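Local coordinates for tegument protein UL51 (PDB 6T5A) that takes part in herpesvirus assembly, probably in nuclear egress of virus particles and in secondary envelopment of cytoplasmic capsids at trans-Golgi-derived membranes, at residues R67-C72 and R104-C109. The protein carries 1 engineered substitution. Sequence-based numbering, arbitrary orientation.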
loop_
_atom_site.group_PDB
_atom_site.type_symbol
_atom_site.label_atom_id
_atom_site.label_comp_id
_atom_site.label_asym_id
_atom_site.label_seq_id
_atom_site.Cartn_x
_atom_site.Cartn_y
_atom_site.Cartn_z
ATOM N N ARG A 67 -15.517 -5.568 -44.432
ATOM C CA ARG A 67 -15.962 -4.775 -45.579
ATOM C C ARG A 67 -16.286 -5.697 -46.785
ATOM O O ARG A 67 -17.296 -5.488 -47.452
ATOM C CB ARG A 67 -14.880 -3.763 -45.973
ATOM C CG ARG A 67 -14.768 -2.573 -45.025
ATOM C CD ARG A 67 -13.387 -1.973 -45.134
ATOM N NE ARG A 67 -13.192 -0.843 -44.213
ATOM C CZ ARG A 67 -12.008 -0.296 -43.953
ATOM N NH1 ARG A 67 -10.913 -0.768 -44.526
ATOM N NH2 ARG A 67 -11.914 0.727 -43.116
ATOM N N THR A 68 -15.438 -6.713 -47.040
ATOM C CA THR A 68 -15.625 -7.664 -48.141
ATOM C C THR A 68 -16.881 -8.505 -47.915
ATOM O O THR A 68 -17.680 -8.674 -48.838
ATOM C CB THR A 68 -14.357 -8.479 -48.406
ATOM O OG1 THR A 68 -13.285 -7.564 -48.658
ATOM C CG2 THR A 68 -14.505 -9.426 -49.609
ATOM N N TYR A 69 -17.078 -8.978 -46.676
ATOM C CA TYR A 69 -18.267 -9.736 -46.285
ATOM C C TYR A 69 -19.509 -8.884 -46.552
ATOM O O TYR A 69 -20.468 -9.361 -47.160
ATOM C CB TYR A 69 -18.175 -10.138 -44.799
ATOM C CG TYR A 69 -19.440 -10.775 -44.270
ATOM C CD1 TYR A 69 -19.688 -12.133 -44.454
ATOM C CD2 TYR A 69 -20.403 -10.016 -43.612
ATOM C CE1 TYR A 69 -20.862 -12.722 -43.990
ATOM C CE2 TYR A 69 -21.578 -10.594 -43.139
ATOM C CZ TYR A 69 -21.803 -11.947 -43.332
ATOM O OH TYR A 69 -22.947 -12.527 -42.860
ATOM N N HIS A 70 -19.479 -7.608 -46.105
ATOM C CA HIS A 70 -20.575 -6.672 -46.324
ATOM C C HIS A 70 -20.881 -6.480 -47.821
ATOM O O HIS A 70 -22.051 -6.483 -48.196
ATOM C CB HIS A 70 -20.283 -5.336 -45.633
ATOM C CG HIS A 70 -21.331 -4.288 -45.854
ATOM N ND1 HIS A 70 -22.608 -4.419 -45.333
ATOM C CD2 HIS A 70 -21.244 -3.108 -46.508
ATOM C CE1 HIS A 70 -23.253 -3.318 -45.686
ATOM N NE2 HIS A 70 -22.470 -2.499 -46.388
ATOM N N ALA A 71 -19.840 -6.340 -48.675
ATOM C CA ALA A 71 -20.040 -6.191 -50.121
ATOM C C ALA A 71 -20.753 -7.416 -50.718
ATOM O O ALA A 71 -21.660 -7.257 -51.555
ATOM C CB ALA A 71 -18.712 -5.949 -50.822
ATOM N N CYS A 72 -20.382 -8.633 -50.248
ATOM C CA CYS A 72 -21.027 -9.885 -50.667
ATOM C C CYS A 72 -22.481 -9.855 -50.311
ATOM O O CYS A 72 -23.304 -10.258 -51.131
ATOM C CB CYS A 72 -20.348 -11.107 -50.052
ATOM S SG CYS A 72 -18.680 -11.395 -50.668
ATOM N N ARG A 104 -20.124 -18.072 -51.453
ATOM C CA ARG A 104 -18.818 -18.694 -51.197
ATOM C C ARG A 104 -17.767 -17.682 -50.714
ATOM O O ARG A 104 -17.001 -17.998 -49.796
ATOM C CB ARG A 104 -18.308 -19.470 -52.420
ATOM C CG ARG A 104 -19.086 -20.755 -52.671
ATOM C CD ARG A 104 -18.569 -21.500 -53.893
ATOM N NE ARG A 104 -19.411 -22.655 -54.211
ATOM C CZ ARG A 104 -19.259 -23.865 -53.684
ATOM N NH1 ARG A 104 -18.282 -24.103 -52.817
ATOM N NH2 ARG A 104 -20.082 -24.850 -54.024
ATOM N N LEU A 105 -17.721 -16.480 -51.326
ATOM C CA LEU A 105 -16.761 -15.460 -50.911
ATOM C C LEU A 105 -17.083 -14.960 -49.498
ATOM O O LEU A 105 -16.161 -14.835 -48.686
ATOM C CB LEU A 105 -16.627 -14.315 -51.940
ATOM C CG LEU A 105 -15.578 -13.192 -51.641
ATOM C CD1 LEU A 105 -14.145 -13.743 -51.481
ATOM C CD2 LEU A 105 -15.600 -12.114 -52.716
ATOM N N ALA A 106 -18.387 -14.748 -49.180
ATOM C CA ALA A 106 -18.828 -14.334 -47.842
ATOM C C ALA A 106 -18.441 -15.413 -46.814
ATOM O O ALA A 106 -17.920 -15.074 -45.751
ATOM C CB ALA A 106 -20.328 -14.092 -47.821
ATOM N N ASP A 107 -18.640 -16.712 -47.158
ATOM C CA ASP A 107 -18.263 -17.835 -46.290
ATOM C C ASP A 107 -16.761 -17.833 -45.995
ATOM O O ASP A 107 -16.371 -18.040 -44.849
ATOM C CB ASP A 107 -18.685 -19.186 -46.915
ATOM C CG ASP A 107 -20.174 -19.500 -46.855
ATOM O OD1 ASP A 107 -20.915 -18.761 -46.166
ATOM O OD2 ASP A 107 -20.598 -20.483 -47.496
ATOM N N THR A 108 -15.927 -17.555 -47.020
ATOM C CA THR A 108 -14.464 -17.472 -46.887
ATOM C C THR A 108 -14.064 -16.336 -45.926
ATOM O O THR A 108 -13.221 -16.547 -45.051
ATOM C CB THR A 108 -13.816 -17.379 -48.278
ATOM O OG1 THR A 108 -14.188 -18.545 -49.005
ATOM C CG2 THR A 108 -12.303 -17.302 -48.225
ATOM N N CYS A 109 -14.706 -15.153 -46.065
ATOM C CA CYS A 109 -14.471 -13.992 -45.198
ATOM C C CYS A 109 -14.828 -14.325 -43.779
ATOM O O CYS A 109 -14.061 -14.020 -42.871
ATOM C CB CYS A 109 -15.256 -12.778 -45.685
ATOM S SG CYS A 109 -14.632 -12.078 -47.223
#
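L105 meets C72 first, laying its CB, CG and CD2 along the sulfur. A first torsion of -177°, with CG anti to the backbone N, puts L105 CG against C72 SG, 3.7 Å away. The methyl CD2 lies near the same sulfur, and T68 CG2 touches L105 CD2 loosely at 4.3 Å. One residue on, A106 and Y69 are the pair whose CA atoms come nearest, 4.9 Å apart. The alanine methyl touches two side chains, with A106 CB 3.7 Å from C72 CB and 3.9 Å from Y69 CD1. The A106 carbonyl oxygen lies at the edge of the tyrosine ring and in its plane, 3.7 Å from Y69 CD1. The same sulfur that meets L105 also lies near the A106 backbone N.

Here helix 63-82 and helix 94-117 run nearly antiparallel, at 155°, as the two arms of an alpha-helical hairpin in the UL51 family region. Their axes come within 8.7 Å here, consistent with the small alanine and cysteine side chains at the interface. An apolar side chain from a chain of another protein in the assembly also packs on Y69.

A turn further along, C109 completes the buried strip. Its CB rests against Y69 CB, and its sulfur turns to the threonine, with C109 SG 3.6 Å from T68 CG2. T68 can offer that methyl because CG2 is anti to the backbone N, while its hydroxyl OG1 is hydrogen-bonded to the A64 carbonyl within its own helix.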